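Local coordinates for signal recognition 54 kDa protein (Pyrococcus furiosus, PDB 3DM5) that belongs to the SRP54 family of signal recognition particle proteins, in which a helical bundle and a P-loop domain precede a helical signal-peptide-binding domain, at residues V32-Q36 / T53-Q57; V79-L83 / V290-L296; T101-G107 / P213-V219; G222-A228 / S252-A258; L337-R341 / L372-K376. One frame throughout, in Å; residues are numbered along the deposited sequence.

Interaction 1. Residues V32-Q36 / T53-Q57; sequences VRDIQ and TREIQ. With SO4 (sulfate ion), chain F.
Near-antiparallel helix packing joins V32, I35 and Q36 of helix 25-41 to T53, I56 and Q57 of helix 46-62, inside the helical bundle that begins the chain. The axes of the short segments run at 160° to each other and approach to 10.1 Å, and the backbones are nearest where V32 faces T53. T53 is the centre of the joint and offers a different surface to each neighbour. Its CB rests 3.7 Å from V32 CG1, its CG2 lies 4.0 Å from I35 CG2, and the two side chains of this second pair run past each other in opposite directions. The other V32 methyl, CG2, spans the gap to Q57, whose CB is 3.7 Å away. Deeper in the bundle the CD1 methyls of I35 and I56 meet. I35 also leans on L10 of helix 5-19 and I56 on V79 of helix 71-86, so helices 5-19 and 71-86 flank the pair. R33 sits on another side of its helix and points away from helix 46-62. Its NH1 gives a fairly straight bond to a sulfate, probably from the crystallisation liquor, and NH2 adds a weak one. At the partly exposed end of the contact, Q36 extends beyond CG and brings its OE1 to 3.0 Å from T53 OG1, a hydroxyl whose single proton can also serve V49 O one turn earlier.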
# COMPACT_ATOMS: atom_id res chain seq x y z
N VAL A 32 -1.85 -12.69 -19.43
CA VAL A 32 -2.43 -13.80 -18.69
C VAL A 32 -1.94 -13.79 -17.24
O VAL A 32 -2.73 -14.00 -16.30
CB VAL A 32 -2.11 -15.16 -19.35
CG1 VAL A 32 -2.19 -16.29 -18.33
CG2 VAL A 32 -3.06 -15.39 -20.52
N ARG A 33 -0.66 -13.51 -17.05
CA ARG A 33 -0.11 -13.48 -15.71
C ARG A 33 -0.57 -12.26 -14.92
O ARG A 33 -0.79 -12.34 -13.71
CB ARG A 33 1.41 -13.56 -15.77
CG ARG A 33 1.91 -14.90 -16.27
CD ARG A 33 3.37 -14.85 -16.66
NE ARG A 33 3.89 -16.17 -16.99
CZ ARG A 33 4.99 -16.36 -17.72
NH1 ARG A 33 5.65 -15.31 -18.19
NH2 ARG A 33 5.42 -17.59 -17.98
N ASP A 34 -0.73 -11.13 -15.60
CA ASP A 34 -1.32 -9.97 -14.94
C ASP A 34 -2.72 -10.30 -14.43
O ASP A 34 -3.08 -9.89 -13.33
CB ASP A 34 -1.34 -8.75 -15.86
CG ASP A 34 -0.04 -7.94 -15.81
OD1 ASP A 34 0.87 -8.32 -15.04
OD2 ASP A 34 0.06 -6.93 -16.54
N ILE A 35 -3.49 -11.06 -15.20
CA ILE A 35 -4.85 -11.42 -14.81
C ILE A 35 -4.90 -12.46 -13.69
O ILE A 35 -5.71 -12.36 -12.77
CB ILE A 35 -5.68 -11.92 -16.01
CG1 ILE A 35 -5.73 -10.85 -17.11
CG2 ILE A 35 -7.11 -12.29 -15.56
CD1 ILE A 35 -6.23 -11.38 -18.45
N GLN A 36 -4.04 -13.47 -13.76
CA GLN A 36 -3.93 -14.42 -12.67
C GLN A 36 -3.67 -13.69 -11.37
O GLN A 36 -4.34 -13.93 -10.37
CB GLN A 36 -2.84 -15.44 -12.93
CG GLN A 36 -3.12 -16.29 -14.17
CD GLN A 36 -1.99 -17.20 -14.52
OE1 GLN A 36 -2.16 -18.18 -15.25
NE2 GLN A 36 -0.80 -16.90 -14.00
N THR A 53 -7.68 -18.43 -17.47
CA THR A 53 -6.55 -17.80 -18.14
C THR A 53 -5.90 -18.71 -19.18
O THR A 53 -5.16 -18.24 -20.04
CB THR A 53 -5.53 -17.20 -17.15
OG1 THR A 53 -4.94 -18.23 -16.34
CG2 THR A 53 -6.20 -16.13 -16.28
N ARG A 54 -6.20 -20.00 -19.12
CA ARG A 54 -5.74 -20.94 -20.13
C ARG A 54 -6.60 -20.81 -21.37
O ARG A 54 -6.12 -20.98 -22.49
CB ARG A 54 -5.74 -22.37 -19.62
CG ARG A 54 -4.54 -22.73 -18.75
CD ARG A 54 -4.60 -24.18 -18.29
NE ARG A 54 -3.67 -24.44 -17.20
CZ ARG A 54 -2.39 -24.75 -17.36
NH1 ARG A 54 -1.87 -24.83 -18.58
NH2 ARG A 54 -1.61 -24.99 -16.31
N GLU A 55 -7.87 -20.51 -21.17
CA GLU A 55 -8.78 -20.28 -22.29
C GLU A 55 -8.44 -18.95 -22.97
O GLU A 55 -8.44 -18.84 -24.20
CB GLU A 55 -10.23 -20.28 -21.82
CG GLU A 55 -11.23 -19.80 -22.85
CD GLU A 55 -11.37 -20.75 -24.04
OE1 GLU A 55 -12.14 -20.42 -24.98
OE2 GLU A 55 -10.73 -21.82 -24.04
N ILE A 56 -8.16 -17.93 -22.16
CA ILE A 56 -7.80 -16.63 -22.69
C ILE A 56 -6.49 -16.71 -23.46
O ILE A 56 -6.40 -16.18 -24.56
CB ILE A 56 -7.68 -15.55 -21.59
CG1 ILE A 56 -9.03 -15.33 -20.91
CG2 ILE A 56 -7.17 -14.23 -22.19
CD1 ILE A 56 -9.04 -14.15 -19.94
N GLN A 57 -5.50 -17.38 -22.88
CA GLN A 57 -4.22 -17.58 -23.55
C GLN A 57 -4.39 -18.26 -24.89
O GLN A 57 -3.84 -17.81 -25.91
CB GLN A 57 -3.29 -18.43 -22.69
CG GLN A 57 -1.81 -18.27 -23.02
CD GLN A 57 -0.94 -19.03 -22.04
OE1 GLN A 57 -1.09 -20.24 -21.87
NE2 GLN A 57 -0.05 -18.32 -21.36
S SO4 F . 8.23 -17.21 -20.48
O1 SO4 F . 7.82 -15.81 -20.30
O2 SO4 F . 9.20 -17.24 -21.57
O3 SO4 F . 8.84 -17.74 -19.27
O4 SO4 F . 7.10 -18.08 -20.79

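Interaction 2. Residues V79-L83 / V290-L296; sequences VYEEL and VSRLLGL
Y80 and L83 on helix 71-86 interdigitate with V290, L294 and L296 at and just beyond the end of helix 286-293, joining the helical bundle to the P-loop domain. CG of Y80 stands opposite its backbone N (chi1 167°), which swings the ring out into a shallow trough on the other segment. One wall of that trough is V290 CG1, 3.8 Å from Y80 CD2. S291 CB flanks the ring at CE2, and L296 CD1 also approaches the ring obliquely, 3.5 Å from Y80 CD2. L296 reaches this place because the chain turns back at G295: a Schellman motif with positive phi ends the helix, and L296 N bonds to S291 O. The reciprocal bump is L294. Its CD1 lodges beside the root of Y80, 4.0 Å from Y80 CA and near the plane of the ring at its edge, with V79 CG1 more distant. The companion methyl, L294 CD2, meets L83 CD1 at 3.6 Å, while V290 CG1 also touches L83 CB at 3.9 Å. L10 and L14 of helix 5-19 extend the apolar patch around L294. Across the two segments the join is made entirely by apolar and van der Waals contact, and the phenol oxygen of Y80 is satisfied outside them, by a hydrogen bond with P287 O.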
# COMPACT_ATOMS: atom_id res chain seq x y z
N VAL A 79 -10.69 -11.10 -23.80
CA VAL A 79 -10.72 -10.86 -22.37
C VAL A 79 -12.12 -10.45 -21.87
O VAL A 79 -12.59 -10.98 -20.88
CB VAL A 79 -9.68 -9.78 -21.97
CG1 VAL A 79 -9.85 -9.33 -20.51
CG2 VAL A 79 -8.30 -10.29 -22.17
N TYR A 80 -12.76 -9.51 -22.54
CA TYR A 80 -14.06 -9.02 -22.09
C TYR A 80 -15.08 -10.14 -22.07
O TYR A 80 -15.92 -10.22 -21.17
CB TYR A 80 -14.57 -7.92 -23.00
CG TYR A 80 -16.02 -7.58 -22.80
CD1 TYR A 80 -16.95 -7.80 -23.81
CD2 TYR A 80 -16.46 -7.01 -21.63
CE1 TYR A 80 -18.29 -7.45 -23.63
CE2 TYR A 80 -17.79 -6.66 -21.45
CZ TYR A 80 -18.70 -6.88 -22.45
OH TYR A 80 -20.02 -6.54 -22.24
N GLU A 81 -14.99 -10.99 -23.08
CA GLU A 81 -15.98 -12.04 -23.33
C GLU A 81 -15.78 -13.22 -22.38
O GLU A 81 -16.74 -13.78 -21.84
CB GLU A 81 -15.90 -12.48 -24.79
CG GLU A 81 -16.53 -13.82 -25.12
CD GLU A 81 -16.38 -14.19 -26.58
OE1 GLU A 81 -16.89 -15.26 -26.98
OE2 GLU A 81 -15.74 -13.40 -27.33
N GLU A 82 -14.52 -13.58 -22.16
CA GLU A 82 -14.19 -14.62 -21.20
C GLU A 82 -14.59 -14.24 -19.76
O GLU A 82 -15.21 -15.04 -19.05
CB GLU A 82 -12.71 -14.98 -21.29
CG GLU A 82 -12.40 -15.80 -22.52
CD GLU A 82 -13.35 -16.97 -22.69
OE1 GLU A 82 -13.64 -17.67 -21.68
OE2 GLU A 82 -13.80 -17.20 -23.83
N LEU A 83 -14.26 -13.01 -19.35
CA LEU A 83 -14.60 -12.52 -18.03
C LEU A 83 -16.11 -12.46 -17.84
O LEU A 83 -16.62 -12.78 -16.78
CB LEU A 83 -13.99 -11.13 -17.76
CG LEU A 83 -12.56 -11.11 -17.20
CD1 LEU A 83 -12.06 -9.68 -16.95
CD2 LEU A 83 -12.47 -11.93 -15.92
N VAL A 290 -19.11 -6.49 -15.92
CA VAL A 290 -17.74 -6.74 -16.35
C VAL A 290 -17.24 -5.58 -17.21
O VAL A 290 -16.05 -5.29 -17.25
CB VAL A 290 -17.64 -8.04 -17.15
CG1 VAL A 290 -16.37 -8.08 -17.97
CG2 VAL A 290 -17.67 -9.19 -16.21
N SER A 291 -18.16 -4.91 -17.88
CA SER A 291 -17.82 -3.74 -18.67
C SER A 291 -17.42 -2.53 -17.81
O SER A 291 -16.45 -1.86 -18.14
CB SER A 291 -18.97 -3.39 -19.62
OG SER A 291 -18.65 -2.27 -20.43
N ARG A 292 -18.14 -2.25 -16.72
CA ARG A 292 -17.69 -1.20 -15.77
C ARG A 292 -16.38 -1.62 -15.10
O ARG A 292 -15.45 -0.83 -14.97
CB ARG A 292 -18.72 -0.91 -14.68
CG ARG A 292 -20.15 -1.00 -15.14
CD ARG A 292 -20.65 0.32 -15.70
NE ARG A 292 -21.10 1.22 -14.65
CZ ARG A 292 -22.00 2.19 -14.83
NH1 ARG A 292 -22.54 2.37 -16.03
NH2 ARG A 292 -22.36 2.97 -13.82
N LEU A 293 -16.33 -2.89 -14.69
CA LEU A 293 -15.13 -3.45 -14.11
C LEU A 293 -13.91 -3.09 -14.96
O LEU A 293 -12.99 -2.44 -14.46
CB LEU A 293 -15.27 -4.97 -13.93
CG LEU A 293 -14.22 -5.68 -13.06
CD1 LEU A 293 -14.29 -5.21 -11.61
CD2 LEU A 293 -14.39 -7.19 -13.15
N LEU A 294 -13.92 -3.48 -16.24
CA LEU A 294 -12.75 -3.30 -17.11
C LEU A 294 -12.53 -1.87 -17.64
O LEU A 294 -11.58 -1.61 -18.38
CB LEU A 294 -12.81 -4.27 -18.29
CG LEU A 294 -12.88 -5.73 -17.87
CD1 LEU A 294 -13.05 -6.58 -19.09
CD2 LEU A 294 -11.62 -6.11 -17.15
N GLY A 295 -13.41 -0.95 -17.27
CA GLY A 295 -13.25 0.43 -17.66
C GLY A 295 -13.59 0.71 -19.12
O GLY A 295 -13.11 1.70 -19.69
N LEU A 296 -14.41 -0.15 -19.70
CA LEU A 296 -14.79 -0.06 -21.10
C LEU A 296 -15.83 1.02 -21.31
O LEU A 296 -16.64 1.30 -20.42
CB LEU A 296 -15.36 -1.39 -21.59
CG LEU A 296 -14.35 -2.53 -21.47
CD1 LEU A 296 -14.90 -3.85 -21.96
CD2 LEU A 296 -13.12 -2.14 -22.22

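Interaction 3. Residues T101-G107 / P213-V219; sequences TILLMVG and PHEVILV
P213 meets I102 and L104 where two neighbouring parallel strands, 101-106 and 215-221, begin to pair in the central sheet of the P-loop fold. Its CB and CG pack on L104 CB, with CG 3.8 Å away. H214 follows with its imidazole alongside T101, whose CG2 is 3.5 Å from H214 ND1, while H214 N makes only a weak bond to I102 O. The regular ladder starts at E215: its N bonds to I102 O, and its carbonyl receives L104 N at 2.8 Å. The E215 carboxylate leads away to S243 and K270. V216 turns to the face shared with L104 and V106, the side covered by helix 198-211, and its CG2 lies 3.7 Å from L104 CD2. I217 takes the other face, under helix 113-125, and both its N and its O are used, by L104 O and V106 N. The bent chain of M105 (chi2 -74°) brings its sulfur alongside this residue, 3.7 Å from I217 CB. L218 returns to the V106 face and sets CD1 3.9 Å from V106 CG2. Strand 101-106 leads into G107 of the probable Walker A loop, and beside it the ladder reaches V219, whose N bonds to V106 O at 2.9 Å.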
# COMPACT_ATOMS: atom_id res chain seq x y z
N THR A 101 -46.41 -12.04 -5.99
CA THR A 101 -45.19 -12.78 -6.29
C THR A 101 -44.42 -12.85 -4.98
O THR A 101 -44.09 -11.80 -4.39
CB THR A 101 -44.35 -12.13 -7.38
OG1 THR A 101 -45.11 -12.08 -8.59
CG2 THR A 101 -43.08 -12.95 -7.63
N ILE A 102 -44.18 -14.07 -4.51
CA ILE A 102 -43.57 -14.29 -3.20
C ILE A 102 -42.09 -14.66 -3.28
O ILE A 102 -41.69 -15.59 -4.01
CB ILE A 102 -44.33 -15.33 -2.37
CG1 ILE A 102 -45.75 -14.83 -2.08
CG2 ILE A 102 -43.60 -15.62 -1.09
CD1 ILE A 102 -46.66 -15.93 -1.54
N LEU A 103 -41.28 -13.88 -2.56
CA LEU A 103 -39.83 -14.07 -2.56
C LEU A 103 -39.41 -14.49 -1.17
O LEU A 103 -39.70 -13.79 -0.18
CB LEU A 103 -39.11 -12.79 -2.99
CG LEU A 103 -39.58 -12.18 -4.31
CD1 LEU A 103 -38.83 -10.89 -4.62
CD2 LEU A 103 -39.45 -13.18 -5.45
N LEU A 104 -38.76 -15.64 -1.08
CA LEU A 104 -38.38 -16.18 0.22
C LEU A 104 -36.88 -15.99 0.41
O LEU A 104 -36.08 -16.48 -0.39
CB LEU A 104 -38.80 -17.66 0.33
CG LEU A 104 -38.27 -18.48 1.51
CD1 LEU A 104 -38.92 -18.02 2.80
CD2 LEU A 104 -38.53 -19.96 1.26
N MET A 105 -36.51 -15.26 1.46
CA MET A 105 -35.10 -14.90 1.69
C MET A 105 -34.46 -15.72 2.80
O MET A 105 -34.98 -15.78 3.91
CB MET A 105 -34.97 -13.43 2.02
CG MET A 105 -35.87 -12.56 1.17
SD MET A 105 -35.27 -12.42 -0.50
CE MET A 105 -33.86 -11.33 -0.22
N VAL A 106 -33.33 -16.35 2.50
CA VAL A 106 -32.62 -17.18 3.47
C VAL A 106 -31.17 -16.71 3.57
O VAL A 106 -30.66 -16.06 2.65
CB VAL A 106 -32.73 -18.71 3.09
CG1 VAL A 106 -34.16 -19.14 3.17
CG2 VAL A 106 -32.26 -18.95 1.71
N GLY A 107 -30.52 -17.00 4.69
CA GLY A 107 -29.16 -16.55 4.93
C GLY A 107 -28.72 -16.65 6.38
O GLY A 107 -29.53 -16.61 7.29
N PRO A 213 -43.20 -20.26 -2.49
CA PRO A 213 -42.78 -18.96 -3.01
C PRO A 213 -42.55 -19.06 -4.49
O PRO A 213 -42.30 -20.15 -5.03
CB PRO A 213 -41.43 -18.72 -2.32
CG PRO A 213 -41.11 -19.97 -1.54
CD PRO A 213 -42.06 -21.03 -1.97
N HIS A 214 -42.61 -17.92 -5.17
CA HIS A 214 -42.15 -17.87 -6.55
C HIS A 214 -40.64 -18.11 -6.66
O HIS A 214 -40.17 -18.65 -7.65
CB HIS A 214 -42.48 -16.53 -7.21
CG HIS A 214 -41.81 -16.35 -8.53
ND1 HIS A 214 -40.85 -15.38 -8.76
CD2 HIS A 214 -41.91 -17.05 -9.69
CE1 HIS A 214 -40.41 -15.47 -10.00
NE2 HIS A 214 -41.04 -16.47 -10.59
N GLU A 215 -39.89 -17.71 -5.63
CA GLU A 215 -38.44 -17.79 -5.69
C GLU A 215 -37.81 -17.86 -4.31
O GLU A 215 -38.32 -17.28 -3.35
CB GLU A 215 -37.88 -16.60 -6.47
CG GLU A 215 -36.47 -16.78 -6.93
CD GLU A 215 -36.14 -15.94 -8.15
OE1 GLU A 215 -37.03 -15.73 -9.01
OE2 GLU A 215 -34.97 -15.50 -8.27
N VAL A 216 -36.71 -18.59 -4.20
CA VAL A 216 -35.99 -18.64 -2.95
C VAL A 216 -34.63 -17.98 -3.17
O VAL A 216 -33.91 -18.34 -4.09
CB VAL A 216 -35.86 -20.07 -2.43
CG1 VAL A 216 -34.98 -20.12 -1.20
CG2 VAL A 216 -37.23 -20.61 -2.12
N ILE A 217 -34.32 -16.98 -2.35
CA ILE A 217 -33.12 -16.16 -2.57
C ILE A 217 -32.20 -16.28 -1.38
O ILE A 217 -32.55 -15.90 -0.26
CB ILE A 217 -33.45 -14.68 -2.76
CG1 ILE A 217 -34.33 -14.47 -3.98
CG2 ILE A 217 -32.19 -13.89 -2.94
CD1 ILE A 217 -34.79 -13.03 -4.14
N LEU A 218 -31.02 -16.84 -1.63
CA LEU A 218 -29.98 -16.98 -0.62
C LEU A 218 -29.08 -15.74 -0.66
O LEU A 218 -28.62 -15.32 -1.73
CB LEU A 218 -29.16 -18.24 -0.87
CG LEU A 218 -27.94 -18.35 0.06
CD1 LEU A 218 -28.41 -18.34 1.52
CD2 LEU A 218 -27.07 -19.56 -0.27
N VAL A 219 -28.87 -15.15 0.50
CA VAL A 219 -28.07 -13.94 0.65
C VAL A 219 -26.69 -14.32 1.16
O VAL A 219 -26.56 -14.85 2.25
CB VAL A 219 -28.77 -12.96 1.60
CG1 VAL A 219 -27.89 -11.76 1.88
CG2 VAL A 219 -30.10 -12.52 1.00

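Interaction 4. Residues G222-A228 / S252-A258; sequences GTIGQQA and SAKGGGA
The glycine-rich entrance to helix 255-263 packs against the loop that follows strand 215-221, a joint of the SRP-type P-loop domain in which G222 and G225 lie almost backbone to backbone with G255, G257 and A258. Because glycines line both sides, carbonyl oxygens and alpha carbons do most of the touching. G222 O faces G255 CA at 3.5 Å, G225 CA faces K254 O at 3.4 Å, and G225 O lies over A258 CA. A fourth contact of this CA-H...O kind links Q226 CA to G257 O at 3.6 Å. G225 has positive phi (59°), a conformation that favours glycine. The methyl of A258 touches both G222 O and G225 O, 3.6 Å from each, and A228 CB approaches it from farther along. At the outer edge the chain of K254 bends at chi3 (71°) and drapes its aliphatic part across T223 O. T223 CG2 meets S252 CB, while its hydroxyl is bonded to D221. S252 in turn caps the helix start, its OG accepting from G255 N at 2.9 Å. D43 receives Q226 N, and A42 pairs with G257 through the backbone, both just after helix 25-41. The contact is thus an internal joint of the SRP-type P-loop domain that borders the helical bundle through A42 and D43, and the SAKGG sequence here probably corresponds to the DARGG motif of bacterial relatives.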
# COMPACT_ATOMS: atom_id res chain seq x y z
N GLY A 222 -20.30 -11.43 0.61
CA GLY A 222 -19.25 -11.55 -0.39
C GLY A 222 -17.84 -11.38 0.15
O GLY A 222 -16.88 -11.55 -0.58
N THR A 223 -17.70 -11.05 1.42
CA THR A 223 -16.37 -10.90 1.98
C THR A 223 -15.79 -12.25 2.33
O THR A 223 -14.64 -12.33 2.76
CB THR A 223 -16.35 -10.02 3.24
OG1 THR A 223 -17.03 -10.71 4.30
CG2 THR A 223 -17.01 -8.66 2.97
N ILE A 224 -16.58 -13.30 2.16
CA ILE A 224 -16.08 -14.67 2.34
C ILE A 224 -15.31 -15.18 1.12
O ILE A 224 -14.71 -16.26 1.17
CB ILE A 224 -17.20 -15.66 2.75
CG1 ILE A 224 -18.11 -16.02 1.57
CG2 ILE A 224 -18.01 -15.09 3.87
CD1 ILE A 224 -18.86 -17.33 1.78
N GLY A 225 -15.29 -14.41 0.04
CA GLY A 225 -14.53 -14.81 -1.13
C GLY A 225 -14.98 -16.15 -1.69
O GLY A 225 -16.17 -16.42 -1.84
N GLN A 226 -14.01 -17.01 -2.00
CA GLN A 226 -14.29 -18.22 -2.75
C GLN A 226 -15.03 -19.26 -1.94
O GLN A 226 -15.45 -20.27 -2.49
CB GLN A 226 -13.00 -18.82 -3.30
CG GLN A 226 -12.14 -19.47 -2.24
CD GLN A 226 -10.93 -20.14 -2.84
OE1 GLN A 226 -9.81 -19.62 -2.77
NE2 GLN A 226 -11.15 -21.30 -3.46
N GLN A 227 -15.18 -19.03 -0.63
CA GLN A 227 -15.95 -19.94 0.23
C GLN A 227 -17.44 -19.91 -0.08
O GLN A 227 -18.19 -20.72 0.45
CB GLN A 227 -15.76 -19.60 1.71
CG GLN A 227 -14.34 -19.44 2.18
CD GLN A 227 -14.26 -19.08 3.66
OE1 GLN A 227 -14.41 -19.94 4.52
NE2 GLN A 227 -14.03 -17.79 3.96
N ALA A 228 -17.86 -18.96 -0.92
CA ALA A 228 -19.25 -18.88 -1.32
C ALA A 228 -19.66 -20.06 -2.18
O ALA A 228 -20.84 -20.38 -2.28
CB ALA A 228 -19.54 -17.58 -2.06
N SER A 252 -14.71 -4.53 -0.53
CA SER A 252 -14.17 -5.83 -0.13
C SER A 252 -13.12 -6.31 -1.10
O SER A 252 -13.29 -6.25 -2.33
CB SER A 252 -15.27 -6.88 0.03
OG SER A 252 -15.44 -7.64 -1.17
N ALA A 253 -12.03 -6.80 -0.54
CA ALA A 253 -10.94 -7.31 -1.36
C ALA A 253 -11.32 -8.64 -2.02
O ALA A 253 -10.67 -9.06 -2.98
CB ALA A 253 -9.68 -7.48 -0.52
N LYS A 254 -12.38 -9.27 -1.52
CA LYS A 254 -12.65 -10.66 -1.85
C LYS A 254 -13.96 -10.93 -2.62
O LYS A 254 -14.20 -12.05 -3.03
CB LYS A 254 -12.61 -11.50 -0.58
CG LYS A 254 -11.46 -11.15 0.34
CD LYS A 254 -11.51 -11.92 1.65
CE LYS A 254 -11.19 -13.39 1.45
NZ LYS A 254 -11.15 -14.10 2.76
N GLY A 255 -14.77 -9.90 -2.82
CA GLY A 255 -16.01 -10.03 -3.56
C GLY A 255 -15.86 -10.67 -4.93
O GLY A 255 -16.74 -11.42 -5.40
N GLY A 256 -14.74 -10.40 -5.59
CA GLY A 256 -14.49 -11.02 -6.87
C GLY A 256 -14.52 -12.53 -6.75
O GLY A 256 -15.14 -13.23 -7.55
N GLY A 257 -13.84 -13.03 -5.72
CA GLY A 257 -13.82 -14.45 -5.43
C GLY A 257 -15.19 -15.03 -5.14
O GLY A 257 -15.44 -16.18 -5.47
N ALA A 258 -16.07 -14.24 -4.52
CA ALA A 258 -17.45 -14.67 -4.24
C ALA A 258 -18.30 -14.77 -5.51
O ALA A 258 -18.97 -15.77 -5.73
CB ALA A 258 -18.12 -13.72 -3.21

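Interaction 5. Residues L337-R341 / L372-K376; sequences LEAMR and LKKFK
L372 projects from helix 369-379 at L337 and R341 of helix 330-341, the centre of a helix-helix packing in the signal-peptide-binding domain. The short segments run at 147° to each other, and L337 and L372 are the nearest pair. With CG trans to N (chi1 -171°), L372 directs its two methyls to different partners. CD1 touches L337 CB at 3.4 Å. CD2 meets R341 CD at 3.5 Å, and the two side chains cross at about a right angle, with the methyl at the edge of the guanidinium near its plane. L337 CD1 reaches the edge of the F375 ring, lying in the ring plane 3.9 Å from CD2; this ring also packs on L415 and Q418 of helix 409-427. E338 curls round at chi2 (62°) so that OE2 lies across the aliphatic part of K376, 3.8 Å from CD. K376 sends its ammonium to D380 instead. Within its own helix E338 OE1 stands 2.9 Å from R341 NE but well out of the guanidinium plane, a salt bridge of charge alone. Between the two segments, then, leucines, the F375 ring and the aliphatic stems of charged residues do the holding, and no salt bridge joins them.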
# COMPACT_ATOMS: atom_id res chain seq x y z
N LEU A 337 4.61 23.04 -31.10
CA LEU A 337 4.67 22.05 -32.16
C LEU A 337 4.32 20.67 -31.63
O LEU A 337 3.43 20.00 -32.16
CB LEU A 337 6.06 22.03 -32.82
CG LEU A 337 6.66 23.37 -33.25
CD1 LEU A 337 7.86 23.14 -34.17
CD2 LEU A 337 5.64 24.30 -33.91
N GLU A 338 5.02 20.24 -30.58
CA GLU A 338 4.80 18.92 -29.99
C GLU A 338 3.31 18.64 -29.78
O GLU A 338 2.83 17.53 -29.99
CB GLU A 338 5.55 18.79 -28.66
CG GLU A 338 5.93 17.37 -28.26
CD GLU A 338 6.88 16.71 -29.26
OE1 GLU A 338 6.39 16.22 -30.30
OE2 GLU A 338 8.11 16.66 -29.00
N ALA A 339 2.58 19.67 -29.37
CA ALA A 339 1.13 19.56 -29.17
C ALA A 339 0.39 19.49 -30.49
O ALA A 339 -0.61 18.78 -30.61
CB ALA A 339 0.62 20.73 -28.34
N MET A 340 0.86 20.24 -31.48
CA MET A 340 0.20 20.29 -32.78
C MET A 340 0.17 18.92 -33.44
O MET A 340 -0.86 18.51 -33.97
CB MET A 340 0.86 21.32 -33.70
CG MET A 340 0.53 22.77 -33.34
SD MET A 340 -1.24 23.09 -33.14
CE MET A 340 -1.84 22.74 -34.79
N ARG A 341 1.29 18.21 -33.41
CA ARG A 341 1.37 16.90 -34.06
C ARG A 341 0.70 15.80 -33.22
O ARG A 341 0.37 14.73 -33.74
CB ARG A 341 2.81 16.53 -34.40
CG ARG A 341 3.63 16.04 -33.23
CD ARG A 341 5.00 15.57 -33.70
NE ARG A 341 5.70 14.74 -32.72
CZ ARG A 341 5.12 13.84 -31.93
NH1 ARG A 341 3.81 13.63 -31.99
NH2 ARG A 341 5.86 13.13 -31.08
N LEU A 372 8.99 18.72 -38.40
CA LEU A 372 8.92 18.86 -36.96
C LEU A 372 9.81 17.81 -36.28
O LEU A 372 10.49 18.10 -35.29
CB LEU A 372 7.47 18.72 -36.49
CG LEU A 372 7.16 19.05 -35.03
CD1 LEU A 372 5.68 19.33 -34.88
CD2 LEU A 372 7.59 17.94 -34.09
N LYS A 373 9.80 16.60 -36.81
CA LYS A 373 10.63 15.53 -36.28
C LYS A 373 12.10 15.93 -36.39
O LYS A 373 12.92 15.59 -35.54
CB LYS A 373 10.39 14.24 -37.05
CG LYS A 373 10.61 12.97 -36.25
CD LYS A 373 10.21 11.72 -37.05
CE LYS A 373 8.85 11.89 -37.73
NZ LYS A 373 7.73 12.11 -36.76
N LYS A 374 12.42 16.66 -37.45
CA LYS A 374 13.76 17.19 -37.65
C LYS A 374 14.03 18.33 -36.67
O LYS A 374 15.12 18.43 -36.09
CB LYS A 374 13.92 17.68 -39.09
CG LYS A 374 15.23 18.39 -39.38
CD LYS A 374 15.41 18.61 -40.87
CE LYS A 374 15.69 17.30 -41.60
NZ LYS A 374 17.06 16.78 -41.35
N PHE A 375 13.02 19.18 -36.49
CA PHE A 375 13.11 20.32 -35.59
C PHE A 375 13.42 19.88 -34.16
O PHE A 375 14.25 20.49 -33.48
CB PHE A 375 11.81 21.11 -35.62
CG PHE A 375 11.77 22.16 -36.70
CD1 PHE A 375 12.67 22.13 -37.75
CD2 PHE A 375 10.81 23.17 -36.67
CE1 PHE A 375 12.63 23.10 -38.74
CE2 PHE A 375 10.77 24.14 -37.65
CZ PHE A 375 11.68 24.10 -38.69
N LYS A 376 12.75 18.83 -33.70
CA LYS A 376 13.00 18.31 -32.37
C LYS A 376 14.45 17.87 -32.27
O LYS A 376 15.16 18.26 -31.36
CB LYS A 376 12.07 17.14 -32.06
CG LYS A 376 12.35 16.49 -30.72
CD LYS A 376 11.41 15.33 -30.45
CE LYS A 376 11.70 14.68 -29.10
NZ LYS A 376 13.08 14.11 -29.02

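Interactions 1 and 2 belong to one continuous bundle core: I56 packs on V79 and E82, so helices 46-62 and 71-86 link them, and interaction 2 carries that core to the P-loop domain. Interaction 4 lies at the same domain border, but works through close glycine backbones where interaction 2 uses bulky apolar side chains. Interaction 3 is the most deeply buried and the only one built on a ladder of backbone hydrogen bonds; its second strand runs on into the loop of interaction 4. Interaction 5 stands apart, its centre about 65 Å from that of interaction 3; like interaction 1 it pairs near-antiparallel helices, but with the opposite crossing sign and a more exposed, charged rim.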